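Local atomic coordinates of cytidylyltransferase (Leptospira borgpetersenii serovar Hardjo-bovis, PDB entry 6OEW), a protein that probably transfers a nucleotidyl group to an acceptor, as expected of a metal-binding cytidylyltransferase with a GT-A-type fold. Residues A17-T22 / G26-P31; R130-T135 / L153-K158; S77-S82 / Y90-K95; F32-I37 / L218-S223. All coordinates share one frame; numbering follows the deposited sequence.

Interaction 1. Residues A17-T22 / G26-P31; sequences ARMGST and GKIALP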
loop_
_atom_site.group_PDB
_atom_site.type_symbol
_atom_site.label_atom_id
_atom_site.label_comp_id
_atom_site.label_asym_id
_atom_site.label_seq_id
_atom_site.Cartn_x
_atom_site.Cartn_y
_atom_site.Cartn_z
ATOM N N ALA A 17 3.341 7.908 -2.364
ATOM C CA ALA A 17 3.987 7.617 -3.638
ATOM C C ALA A 17 4.819 8.819 -4.025
ATOM O O ALA A 17 4.440 9.958 -3.743
ATOM C CB ALA A 17 2.976 7.326 -4.753
ATOM N N ARG A 18 5.966 8.563 -4.655
ATOM C CA ARG A 18 6.813 9.646 -5.132
ATOM C C ARG A 18 7.665 9.150 -6.290
ATOM O O ARG A 18 7.965 7.956 -6.398
ATOM C CB ARG A 18 7.737 10.208 -4.035
ATOM C CG ARG A 18 8.843 9.240 -3.635
ATOM C CD ARG A 18 9.644 9.776 -2.460
ATOM N NE ARG A 18 10.421 10.961 -2.823
ATOM C CZ ARG A 18 11.281 11.575 -2.015
ATOM N NH1 ARG A 18 11.469 11.128 -0.779
ATOM N NH2 ARG A 18 11.956 12.642 -2.446
ATOM N N MET A 19 8.050 10.098 -7.154
ATOM C CA MET A 19 8.905 9.778 -8.292
ATOM C C MET A 19 10.320 9.467 -7.831
ATOM O O MET A 19 10.947 8.523 -8.325
ATOM C CB MET A 19 8.910 10.946 -9.293
ATOM C CG MET A 19 7.567 11.095 -10.061
ATOM S SD MET A 19 7.304 9.760 -11.259
ATOM C CE MET A 19 8.480 10.311 -12.538
ATOM N N GLY A 20 10.827 10.227 -6.865
ATOM C CA GLY A 20 12.183 10.027 -6.382
ATOM C C GLY A 20 12.291 8.916 -5.359
ATOM O O GLY A 20 12.935 9.092 -4.318
ATOM N N SER A 21 11.653 7.773 -5.636
ATOM C CA SER A 21 11.709 6.653 -4.712
ATOM C C SER A 21 13.142 6.152 -4.562
ATOM O O SER A 21 13.960 6.244 -5.477
ATOM C CB SER A 21 10.781 5.510 -5.172
ATOM O OG SER A 21 10.993 5.111 -6.542
ATOM N N THR A 22 13.426 5.578 -3.394
ATOM C CA THR A 22 14.765 5.075 -3.118
ATOM C C THR A 22 15.153 3.977 -4.095
ATOM O O THR A 22 16.278 3.954 -4.611
ATOM C CB THR A 22 14.828 4.565 -1.678
ATOM O OG1 THR A 22 14.260 5.543 -0.796
ATOM C CG2 THR A 22 16.258 4.317 -1.273
ATOM N N GLY A 26 11.194 6.719 -10.451
ATOM C CA GLY A 26 10.415 6.849 -11.671
ATOM C C GLY A 26 9.452 5.713 -11.917
ATOM O O GLY A 26 8.649 5.779 -12.863
ATOM N N LYS A 27 9.501 4.671 -11.098
ATOM C CA LYS A 27 8.759 3.458 -11.411
ATOM C C LYS A 27 7.253 3.699 -11.398
ATOM O O LYS A 27 6.530 3.054 -12.153
ATOM C CB LYS A 27 9.136 2.345 -10.429
ATOM C CG LYS A 27 8.711 2.638 -8.958
ATOM C CD LYS A 27 9.531 1.806 -7.964
ATOM C CE LYS A 27 9.076 2.074 -6.514
ATOM N NZ LYS A 27 10.025 1.464 -5.532
ATOM N N ILE A 28 6.758 4.625 -10.567
ATOM C CA ILE A 28 5.310 4.791 -10.486
ATOM C C ILE A 28 4.736 5.343 -11.778
ATOM O O ILE A 28 3.529 5.211 -12.018
ATOM C CB ILE A 28 4.919 5.695 -9.300
ATOM C CG1 ILE A 28 5.470 7.113 -9.461
ATOM C CG2 ILE A 28 5.346 5.043 -7.973
ATOM C CD1 ILE A 28 4.979 8.075 -8.363
ATOM N N ALA A 29 5.576 5.941 -12.627
ATOM C CA ALA A 29 5.174 6.478 -13.919
ATOM C C ALA A 29 5.454 5.522 -15.076
ATOM O O ALA A 29 5.235 5.892 -16.232
ATOM C CB ALA A 29 5.877 7.828 -14.173
ATOM N N LEU A 30 5.945 4.317 -14.801
ATOM C CA LEU A 30 6.214 3.368 -15.868
ATOM C C LEU A 30 4.915 2.897 -16.526
ATOM O O LEU A 30 3.888 2.722 -15.848
ATOM C CB LEU A 30 6.965 2.153 -15.339
ATOM C CG LEU A 30 8.444 2.290 -15.039
ATOM C CD1 LEU A 30 8.922 1.082 -14.267
ATOM C CD2 LEU A 30 9.174 2.400 -16.374
ATOM N N PRO A 31 4.944 2.665 -17.837
ATOM C CA PRO A 31 3.772 2.106 -18.519
ATOM C C PRO A 31 3.397 0.765 -17.912
ATOM O O PRO A 31 4.263 -0.067 -17.632
ATOM C CB PRO A 31 4.244 1.947 -19.970
ATOM C CG PRO A 31 5.382 2.893 -20.114
ATOM C CD PRO A 31 6.043 2.986 -18.774
HETATM O O HOH W 1 8.836 6.089 -8.317
#
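Lys27 runs alongside Ser21 within the loop that follows strand 11-16, the first strand of a GT-A-type nucleotidyltransferase fold. In this family that loop typically helps to form the nucleotide site. The chain leaves CB with chi1 near 65°, which sets CG between the backbone N and carbonyl carbon. From there it extends past the Ser21 hydroxyl. CG lies 4.1 Å from Ser21 OG, CD comes closer, and CE makes the nearest approach at 3.6 Å. NZ, still beside Ser21, bonds to the carbonyl oxygens of Arg23 and Ile201 and salt-bridges to Asp202. The nearest side-chain atom of Lys27 is about 5 Å from a bound magnesium ion. It also lies beside Asp108, seen to bind magnesium in a structure of this protein. Met19 covers the apolar side. Its folded chain puts SD 3.7 Å from Ile28 CG1 and 3.8 Å from Ala29 CB. Gly26 N donates to Met19 O at 2.8 Å, in the carbonyl plane. Ser21 OG is hydrogen-bonded to Arg23 O and accepts from a water at 3.0 Å. That water also donates to Arg18 O and bridges the segments by accepting weakly from Gly26 N and Ile28 N.

Interaction 2. Residues R130-T135 / L153-K158; sequences RIEFLT and LSLLEK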
loop_
_atom_site.group_PDB
_atom_site.type_symbol
_atom_site.label_atom_id
_atom_site.label_comp_id
_atom_site.label_asym_id
_atom_site.label_seq_id
_atom_site.Cartn_x
_atom_site.Cartn_y
_atom_site.Cartn_z
ATOM N N ARG A 130 -10.628 -2.322 20.741
ATOM C CA ARG A 130 -9.733 -3.416 21.075
ATOM C C ARG A 130 -8.552 -3.506 20.135
ATOM O O ARG A 130 -7.637 -4.289 20.400
ATOM C CB ARG A 130 -10.450 -4.777 21.033
ATOM C CG ARG A 130 -11.841 -4.792 21.469
ATOM C CD ARG A 130 -12.343 -6.229 21.467
ATOM N NE ARG A 130 -13.668 -6.250 22.021
ATOM C CZ ARG A 130 -14.769 -6.427 21.309
ATOM N NH1 ARG A 130 -15.938 -6.406 21.918
ATOM N NH2 ARG A 130 -14.689 -6.652 19.996
ATOM N N ILE A 131 -8.575 -2.780 19.020
ATOM C CA ILE A 131 -7.490 -2.791 18.040
ATOM C C ILE A 131 -7.163 -1.354 17.681
ATOM O O ILE A 131 -8.062 -0.558 17.393
ATOM C CB ILE A 131 -7.841 -3.567 16.754
ATOM C CG1 ILE A 131 -8.259 -5.006 17.060
ATOM C CG2 ILE A 131 -6.652 -3.528 15.764
ATOM C CD1 ILE A 131 -8.579 -5.839 15.833
ATOM N N GLU A 132 -5.883 -1.016 17.699
ATOM C CA GLU A 132 -5.475 0.272 17.174
ATOM C C GLU A 132 -4.526 0.131 15.995
ATOM O O GLU A 132 -4.298 1.121 15.288
ATOM C CB GLU A 132 -4.828 1.125 18.270
ATOM C CG GLU A 132 -3.640 0.495 18.938
ATOM C CD GLU A 132 -3.191 1.283 20.164
ATOM O OE1 GLU A 132 -3.595 2.462 20.307
ATOM O OE2 GLU A 132 -2.432 0.727 20.984
ATOM N N PHE A 133 -4.018 -1.074 15.743
ATOM C CA PHE A 133 -3.077 -1.312 14.650
ATOM C C PHE A 133 -3.291 -2.719 14.109
ATOM O O PHE A 133 -3.138 -3.703 14.843
ATOM C CB PHE A 133 -1.655 -1.138 15.164
ATOM C CG PHE A 133 -0.610 -1.096 14.084
ATOM C CD1 PHE A 133 -0.069 0.110 13.697
ATOM C CD2 PHE A 133 -0.148 -2.262 13.495
ATOM C CE1 PHE A 133 0.925 0.170 12.710
ATOM C CE2 PHE A 133 0.845 -2.222 12.510
ATOM C CZ PHE A 133 1.368 -1.015 12.109
ATOM N N LEU A 134 -3.636 -2.817 12.829
ATOM C CA LEU A 134 -3.822 -4.096 12.149
ATOM C C LEU A 134 -2.896 -4.117 10.934
ATOM O O LEU A 134 -2.911 -3.177 10.133
ATOM C CB LEU A 134 -5.282 -4.293 11.722
ATOM C CG LEU A 134 -5.629 -5.590 10.969
ATOM C CD1 LEU A 134 -5.356 -6.822 11.828
ATOM C CD2 LEU A 134 -7.038 -5.620 10.404
ATOM N N THR A 135 -2.096 -5.179 10.800
ATOM C CA THR A 135 -1.199 -5.323 9.648
ATOM C C THR A 135 -1.296 -6.736 9.095
ATOM O O THR A 135 -1.631 -7.681 9.812
ATOM C CB THR A 135 0.280 -4.993 10.022
ATOM O OG1 THR A 135 1.146 -5.200 8.891
ATOM C CG2 THR A 135 0.775 -5.860 11.168
ATOM N N LEU A 153 -5.996 7.377 13.929
ATOM C CA LEU A 153 -5.328 8.663 14.031
ATOM C C LEU A 153 -4.669 8.808 15.394
ATOM O O LEU A 153 -3.570 9.363 15.509
ATOM C CB LEU A 153 -6.331 9.790 13.789
ATOM C CG LEU A 153 -5.832 11.214 14.028
ATOM C CD1 LEU A 153 -4.884 11.634 12.944
ATOM C CD2 LEU A 153 -7.042 12.128 14.103
ATOM N N SER A 154 -5.324 8.299 16.445
ATOM C CA SER A 154 -4.756 8.411 17.786
ATOM C C SER A 154 -3.411 7.696 17.888
ATOM O O SER A 154 -2.467 8.220 18.494
ATOM C CB SER A 154 -5.751 7.874 18.820
ATOM O OG SER A 154 -6.737 8.859 19.062
ATOM N N LEU A 155 -3.299 6.504 17.295
ATOM C CA LEU A 155 -2.022 5.798 17.306
ATOM C C LEU A 155 -0.961 6.603 16.560
ATOM O O LEU A 155 0.164 6.767 17.043
ATOM C CB LEU A 155 -2.166 4.404 16.688
ATOM C CG LEU A 155 -0.784 3.729 16.562
ATOM C CD1 LEU A 155 -0.748 2.327 17.100
ATOM C CD2 LEU A 155 -0.252 3.749 15.113
ATOM N N LEU A 156 -1.311 7.123 15.385
ATOM C CA LEU A 156 -0.347 7.914 14.622
ATOM C C LEU A 156 0.130 9.124 15.427
ATOM O O LEU A 156 1.319 9.465 15.407
ATOM C CB LEU A 156 -0.964 8.329 13.281
ATOM C CG LEU A 156 -0.040 9.162 12.370
ATOM C CD1 LEU A 156 1.224 8.379 12.141
ATOM C CD2 LEU A 156 -0.747 9.453 11.037
ATOM N N GLU A 157 -0.772 9.761 16.177
ATOM C CA GLU A 157 -0.375 10.890 17.011
ATOM C C GLU A 157 0.593 10.458 18.108
ATOM O O GLU A 157 1.567 11.170 18.398
ATOM C CB GLU A 157 -1.619 11.567 17.587
ATOM C CG GLU A 157 -2.351 12.399 16.529
ATOM C CD GLU A 157 -3.662 12.995 17.020
ATOM O OE1 GLU A 157 -4.267 12.432 17.953
ATOM O OE2 GLU A 157 -4.086 14.029 16.461
ATOM N N LYS A 158 0.371 9.280 18.699
ATOM C CA LYS A 158 1.321 8.758 19.678
ATOM C C LYS A 158 2.684 8.499 19.038
ATOM O O LYS A 158 3.720 8.796 19.642
ATOM C CB LYS A 158 0.778 7.486 20.324
#
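The Phe133 ring meets Leu155 at its edge. Leu155 CD2 lies near the ring plane, 3.9 Å from Phe133 CD1. Thr135 CG2 also lies at the edge of the ring, in its plane. The second flat group is the Glu132 carboxylate, which Leu155 approaches with its other methyl. Leu155 CD1 is 3.9 Å from Glu132 CG and 4.1 Å from Glu132 CD. That methyl wedges between the Glu132 chain and the base of the Phe133 side chain, while CD2 goes to the ring edge. Leu155 CG is anti to the backbone N (chi1 174°), which carries the fork off the helix toward the strand. The Glu132 chain crosses Leu155 at about a right angle and meets it mainly with CG, and with CD at the limit of contact. The polar end is held by another partner, since Glu132 OE2 accepts from Lys184 N. The contact is plain packing, far from the magnesium site. Phe183 touches both Glu132 and Leu155, and Val173 packs on Phe133. Strand 133-135 runs between strands 149-152 and 185-187 in the mixed sheet. Helix 153-162 follows strand 149-152 directly, and Leu155 packs it on the start of strand 133-135. Leu153 and Leu156 of the same helix touch helix 86-96.

Interaction 3. Residues S77-S82 / Y90-K95; sequences SVFRGS and YLDAAK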
loop_
_atom_site.group_PDB
_atom_site.type_symbol
_atom_site.label_atom_id
_atom_site.label_comp_id
_atom_site.label_asym_id
_atom_site.label_seq_id
_atom_site.Cartn_x
_atom_site.Cartn_y
_atom_site.Cartn_z
ATOM N N SER A 77 -7.890 12.416 -4.660
ATOM C CA SER A 77 -7.325 13.629 -4.094
ATOM C C SER A 77 -5.836 13.458 -3.876
ATOM O O SER A 77 -5.307 12.344 -3.882
ATOM C CB SER A 77 -8.015 13.978 -2.777
ATOM O OG SER A 77 -9.399 14.158 -3.000
ATOM N N VAL A 78 -5.148 14.591 -3.702
ATOM C CA VAL A 78 -3.698 14.619 -3.597
ATOM C C VAL A 78 -3.302 15.496 -2.426
ATOM O O VAL A 78 -3.807 16.615 -2.285
ATOM C CB VAL A 78 -3.035 15.182 -4.869
ATOM C CG1 VAL A 78 -1.522 15.185 -4.691
ATOM C CG2 VAL A 78 -3.424 14.367 -6.082
ATOM N N PHE A 79 -2.365 15.010 -1.619
ATOM C CA PHE A 79 -1.772 15.799 -0.552
ATOM C C PHE A 79 -0.267 15.845 -0.785
ATOM O O PHE A 79 0.367 14.802 -0.954
ATOM C CB PHE A 79 -2.073 15.216 0.836
ATOM C CG PHE A 79 -1.480 16.031 1.925
ATOM C CD1 PHE A 79 -2.175 17.121 2.436
ATOM C CD2 PHE A 79 -0.195 15.780 2.384
ATOM C CE1 PHE A 79 -1.607 17.928 3.407
ATOM C CE2 PHE A 79 0.385 16.596 3.356
ATOM C CZ PHE A 79 -0.324 17.673 3.856
ATOM N N ARG A 80 0.292 17.047 -0.812
ATOM C CA ARG A 80 1.710 17.243 -1.086
ATOM C C ARG A 80 2.376 17.812 0.152
ATOM O O ARG A 80 2.062 18.933 0.581
ATOM C CB ARG A 80 1.886 18.151 -2.300
ATOM C CG ARG A 80 1.142 17.557 -3.501
ATOM C CD ARG A 80 1.540 18.181 -4.828
ATOM N NE ARG A 80 2.958 17.970 -5.116
ATOM C CZ ARG A 80 3.547 18.300 -6.271
ATOM N NH1 ARG A 80 2.833 18.839 -7.261
ATOM N NH2 ARG A 80 4.862 18.099 -6.439
ATOM N N GLY A 81 3.304 17.051 0.718
ATOM C CA GLY A 81 3.930 17.412 1.985
ATOM C C GLY A 81 5.341 16.886 2.102
ATOM O O GLY A 81 6.065 16.783 1.100
ATOM N N SER A 82 5.724 16.517 3.325
ATOM C CA SER A 82 7.127 16.286 3.658
ATOM C C SER A 82 7.713 15.132 2.853
ATOM O O SER A 82 7.109 14.074 2.728
ATOM C CB SER A 82 7.275 15.986 5.148
ATOM O OG SER A 82 8.602 15.596 5.470
ATOM N N TYR A 90 1.567 11.861 6.726
ATOM C CA TYR A 90 0.316 11.143 6.988
ATOM C C TYR A 90 -0.529 11.868 8.021
ATOM O O TYR A 90 -1.766 11.861 7.940
ATOM C CB TYR A 90 0.591 9.723 7.468
ATOM C CG TYR A 90 0.633 8.731 6.351
ATOM C CD1 TYR A 90 1.769 8.613 5.556
ATOM C CD2 TYR A 90 -0.470 7.923 6.068
ATOM C CE1 TYR A 90 1.817 7.716 4.515
ATOM C CE2 TYR A 90 -0.435 7.021 5.028
ATOM C CZ TYR A 90 0.713 6.931 4.250
ATOM O OH TYR A 90 0.741 6.030 3.209
ATOM N N LEU A 91 0.112 12.467 9.024
ATOM C CA LEU A 91 -0.655 13.178 10.041
ATOM C C LEU A 91 -1.291 14.431 9.444
ATOM O O LEU A 91 -2.470 14.713 9.683
ATOM C CB LEU A 91 0.245 13.509 11.233
ATOM C CG LEU A 91 -0.407 14.015 12.513
ATOM C CD1 LEU A 91 -1.534 13.094 12.936
ATOM C CD2 LEU A 91 0.623 14.142 13.614
ATOM N N ASP A 92 -0.531 15.178 8.633
ATOM C CA ASP A 92 -1.093 16.331 7.928
ATOM C C ASP A 92 -2.302 15.919 7.078
ATOM O O ASP A 92 -3.369 16.548 7.132
ATOM C CB ASP A 92 -0.036 16.971 7.019
ATOM C CG ASP A 92 1.020 17.804 7.759
ATOM O OD1 ASP A 92 0.905 18.063 8.965
ATOM O OD2 ASP A 92 2.004 18.199 7.084
ATOM N N ALA A 93 -2.142 14.862 6.278
ATOM C CA ALA A 93 -3.211 14.434 5.385
ATOM C C ALA A 93 -4.433 13.970 6.169
ATOM O O ALA A 93 -5.567 14.327 5.828
ATOM C CB ALA A 93 -2.719 13.312 4.474
ATOM N N ALA A 94 -4.221 13.165 7.217
ATOM C CA ALA A 94 -5.350 12.644 7.988
ATOM C C ALA A 94 -6.139 13.772 8.636
ATOM O O ALA A 94 -7.381 13.760 8.643
ATOM C CB ALA A 94 -4.854 11.661 9.045
ATOM N N LYS A 95 -5.439 14.765 9.183
ATOM C CA LYS A 95 -6.145 15.899 9.767
ATOM C C LYS A 95 -6.848 16.723 8.694
ATOM O O LYS A 95 -7.982 17.178 8.897
ATOM C CB LYS A 95 -5.175 16.777 10.556
ATOM C CG LYS A 95 -4.623 16.179 11.845
ATOM C CD LYS A 95 -3.657 17.204 12.470
ATOM C CE LYS A 95 -2.709 16.591 13.492
ATOM N NZ LYS A 95 -1.480 17.455 13.695
HETATM O O HOH W 2 3.843 17.176 5.500
#
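Phe79 lays one ring face against Ala93 and Asp92. The contact joins the first strand and the helix of a beta-alpha-beta crossover, made of strand 77-81, helix 86-96 and strand 101-106. The two strands run parallel in the central sheet of this Rossmann-like GT-A fold. Strand 77-81 is the outermost strand at its end of the sheet.

The tight part is all Phe79. Its chi1 of -179° swings the ring off the strand and across to the helix. The Ala93 methyl stands over the face in a CH-pi contact. Ala93 CB is 4.3 Å from the centroid of the Phe79 ring and only 25° off its normal. The base of the ring is covered as well, with Phe79 CG 3.9 Å from Ala93 CB. The far end presses on the next residue back along the helix. There Phe79 CZ comes within 3.3 Å of Asp92 CB, a close carbon-carbon approach. Ala93 N lies above the centre of the ring. Leu57 of the neighbouring strand 54-59 also touches Ala93.

The polar side is looser. The Asp92 carboxylate is turned 62° from the ring plane and does not stack on it. No direct bond links it to the strand. A water fills in, joining the helix to the backbone at Ser82. That water accepts from Ser82 N at 3.0 Å. It donates to Asp92 OD2 at 2.6 Å, the shorter of these two bonds.

Interaction 4. Residues F32-I37 / L218-S223; sequences FGDTTI and LSKEFS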
loop_
_atom_site.group_PDB
_atom_site.type_symbol
_atom_site.label_atom_id
_atom_site.label_comp_id
_atom_site.label_asym_id
_atom_site.label_seq_id
_atom_site.Cartn_x
_atom_site.Cartn_y
_atom_site.Cartn_z
ATOM N N PHE A 32 2.096 0.566 -17.699
ATOM C CA PHE A 32 1.601 -0.659 -17.074
ATOM C C PHE A 32 0.170 -0.892 -17.544
ATOM O O PHE A 32 -0.715 -0.072 -17.270
ATOM C CB PHE A 32 1.680 -0.552 -15.541
ATOM C CG PHE A 32 1.607 -1.886 -14.830
ATOM C CD1 PHE A 32 2.510 -2.893 -15.124
ATOM C CD2 PHE A 32 0.639 -2.124 -13.871
ATOM C CE1 PHE A 32 2.453 -4.114 -14.482
ATOM C CE2 PHE A 32 0.573 -3.355 -13.203
ATOM C CZ PHE A 32 1.479 -4.350 -13.506
ATOM N N GLY A 33 -0.060 -1.983 -18.265
ATOM C CA GLY A 33 -1.357 -2.145 -18.902
ATOM C C GLY A 33 -1.618 -0.966 -19.817
ATOM O O GLY A 33 -0.733 -0.513 -20.552
ATOM N N ASP A 34 -2.834 -0.429 -19.762
ATOM C CA ASP A 34 -3.144 0.760 -20.541
ATOM C C ASP A 34 -2.923 2.047 -19.758
ATOM O O ASP A 34 -3.406 3.105 -20.174
ATOM C CB ASP A 34 -4.579 0.699 -21.072
ATOM C CG ASP A 34 -5.625 0.722 -19.966
ATOM O OD1 ASP A 34 -5.274 0.683 -18.767
ATOM O OD2 ASP A 34 -6.818 0.792 -20.310
ATOM N N THR A 35 -2.185 1.988 -18.648
ATOM C CA THR A 35 -1.996 3.174 -17.822
ATOM C C THR A 35 -0.562 3.224 -17.284
ATOM O O THR A 35 0.380 2.836 -17.985
ATOM C CB THR A 35 -3.067 3.192 -16.713
ATOM O OG1 THR A 35 -2.946 4.373 -15.907
ATOM C CG2 THR A 35 -2.997 1.935 -15.829
ATOM N N THR A 36 -0.376 3.737 -16.075
ATOM C CA THR A 36 0.895 3.735 -15.361
ATOM C C THR A 36 0.827 2.773 -14.179
ATOM O O THR A 36 -0.248 2.294 -13.787
ATOM C CB THR A 36 1.233 5.144 -14.863
ATOM O OG1 THR A 36 0.197 5.560 -13.949
ATOM C CG2 THR A 36 1.327 6.130 -16.041
ATOM N N ILE A 37 1.995 2.503 -13.586
ATOM C CA ILE A 37 2.027 1.660 -12.383
ATOM C C ILE A 37 1.085 2.216 -11.313
ATOM O O ILE A 37 0.222 1.502 -10.785
ATOM C CB ILE A 37 3.468 1.534 -11.852
ATOM C CG1 ILE A 37 4.267 0.538 -12.712
ATOM C CG2 ILE A 37 3.469 1.145 -10.395
ATOM C CD1 ILE A 37 3.947 -0.911 -12.416
ATOM N N LEU A 218 -8.092 -10.024 -18.265
ATOM C CA LEU A 218 -8.678 -9.158 -19.271
ATOM C C LEU A 218 -9.083 -7.801 -18.711
ATOM O O LEU A 218 -9.194 -6.838 -19.479
ATOM C CB LEU A 218 -9.848 -9.909 -19.906
ATOM C CG LEU A 218 -9.234 -11.269 -20.288
ATOM C CD1 LEU A 218 -10.232 -12.332 -20.675
ATOM C CD2 LEU A 218 -8.221 -11.084 -21.409
ATOM N N SER A 219 -9.250 -7.692 -17.392
ATOM C CA SER A 219 -9.533 -6.414 -16.756
ATOM C C SER A 219 -8.591 -6.212 -15.576
ATOM O O SER A 219 -7.668 -7.011 -15.369
ATOM C CB SER A 219 -10.989 -6.352 -16.291
ATOM O OG SER A 219 -11.172 -7.078 -15.081
ATOM N N LYS A 220 -8.805 -5.156 -14.795
ATOM C CA LYS A 220 -8.006 -4.926 -13.599
ATOM C C LYS A 220 -8.714 -5.406 -12.338
ATOM O O LYS A 220 -8.259 -5.104 -11.230
ATOM C CB LYS A 220 -7.647 -3.440 -13.469
ATOM C CG LYS A 220 -7.045 -2.830 -14.751
ATOM C CD LYS A 220 -6.584 -1.376 -14.513
ATOM C CE LYS A 220 -5.913 -0.799 -15.774
ATOM N NZ LYS A 220 -6.919 -0.531 -16.816
ATOM N N GLU A 221 -9.802 -6.161 -12.484
ATOM C CA GLU A 221 -10.637 -6.537 -11.353
ATOM C C GLU A 221 -10.267 -7.895 -10.758
ATOM O O GLU A 221 -10.946 -8.357 -9.839
ATOM C CB GLU A 221 -12.107 -6.532 -11.779
ATOM C CG GLU A 221 -13.070 -6.332 -10.622
ATOM C CD GLU A 221 -14.511 -6.293 -11.065
ATOM O OE1 GLU A 221 -14.756 -6.362 -12.288
ATOM O OE2 GLU A 221 -15.389 -6.184 -10.182
ATOM N N PHE A 222 -9.199 -8.530 -11.235
ATOM C CA PHE A 222 -8.850 -9.865 -10.773
ATOM C C PHE A 222 -8.432 -9.840 -9.309
ATOM O O PHE A 222 -7.883 -8.855 -8.815
ATOM C CB PHE A 222 -7.731 -10.446 -11.625
ATOM C CG PHE A 222 -6.480 -9.590 -11.665
ATOM C CD1 PHE A 222 -5.491 -9.747 -10.712
ATOM C CD2 PHE A 222 -6.288 -8.657 -12.679
ATOM C CE1 PHE A 222 -4.337 -8.972 -10.746
ATOM C CE2 PHE A 222 -5.137 -7.887 -12.727
ATOM C CZ PHE A 222 -4.160 -8.048 -11.759
ATOM N N SER A 223 -8.702 -10.939 -8.604
ATOM C CA SER A 223 -8.393 -10.992 -7.182
ATOM C C SER A 223 -6.962 -11.481 -6.947
ATOM O O SER A 223 -6.290 -11.988 -7.848
ATOM C CB SER A 223 -9.383 -11.897 -6.447
ATOM O OG SER A 223 -9.071 -13.248 -6.713
HETATM O O HOH W 3 -4.651 -2.332 -18.615
#
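Lys220 reaches Asp34 with a chain that runs straight through chi2 and chi3 and then bends at its last torsion (chi4 72°). The bend swings NZ onto the carboxylate. Asp34 does its share with chi1 65°, which places CG between its backbone N and carbonyl carbon. The two side chains approach obliquely and form a salt bridge. Lys220 NZ donates to Asp34 OD1 at 2.8 Å. It meets that oxygen on the syn side, 27° out of the carboxylate plane. The other oxygen is more distant, with Asp34 OD2 3.7 Å from Lys220 NZ. The methylene before the amine is covered by a methyl, as Thr35 CG2 lies 4.0 Å from Lys220 CE.

A water adds a second, weaker link. It accepts from Asp34 N at 2.9 Å and, in a long and weak bond, from Lys220 NZ. The amine also forms a salt bridge with Glu43, so two carboxylates share its charge. This probably favours the protonated form of the lysine.

Asp34 sits in a tight hairpin. Residues Phe32 to Thr35 make a type II' turn with Gly33 at its second position. Lys220 belongs to an ST turn, in which Ser219 OG accepts from Glu221 N at 3.1 Å.

The contact lies on the surface. It ties the small hairpin of strands 31-32 and 35-36 to the loop between helices 204-214 and 224-233. Helix 37-45 grows out of the hairpin at Thr36, its N-cap, and packs against 218-223 with Phe40, Glu43 and Arg44. Arg44 makes a cation-pi contact with the Phe222 ring, and its NH1 donates to Phe222 O.

In the fold
From the N terminus, interaction 1 comes first and closes a short loop after strand 11-16. Interaction 4 opens next, at 32-37, and closes only at 218-223. The long excursion between holds interaction 3 and then interaction 2, one after the other. No two contacts cross. Interaction 1 meets interaction 4 where Leu30 O lies 3.0 Å from Ile37 N, a probable hydrogen bond. Interactions 2 and 3 touch through their helices, where Leu153, Leu156 and Glu157 pack on Leu91. Both reach the same central sheet. Interactions 1 and 2 lie on opposite sides of the chain's centre, their centres about 28 Å apart. Interaction 4 brings the early hairpin to the loop between helices 204-214 and 224-233.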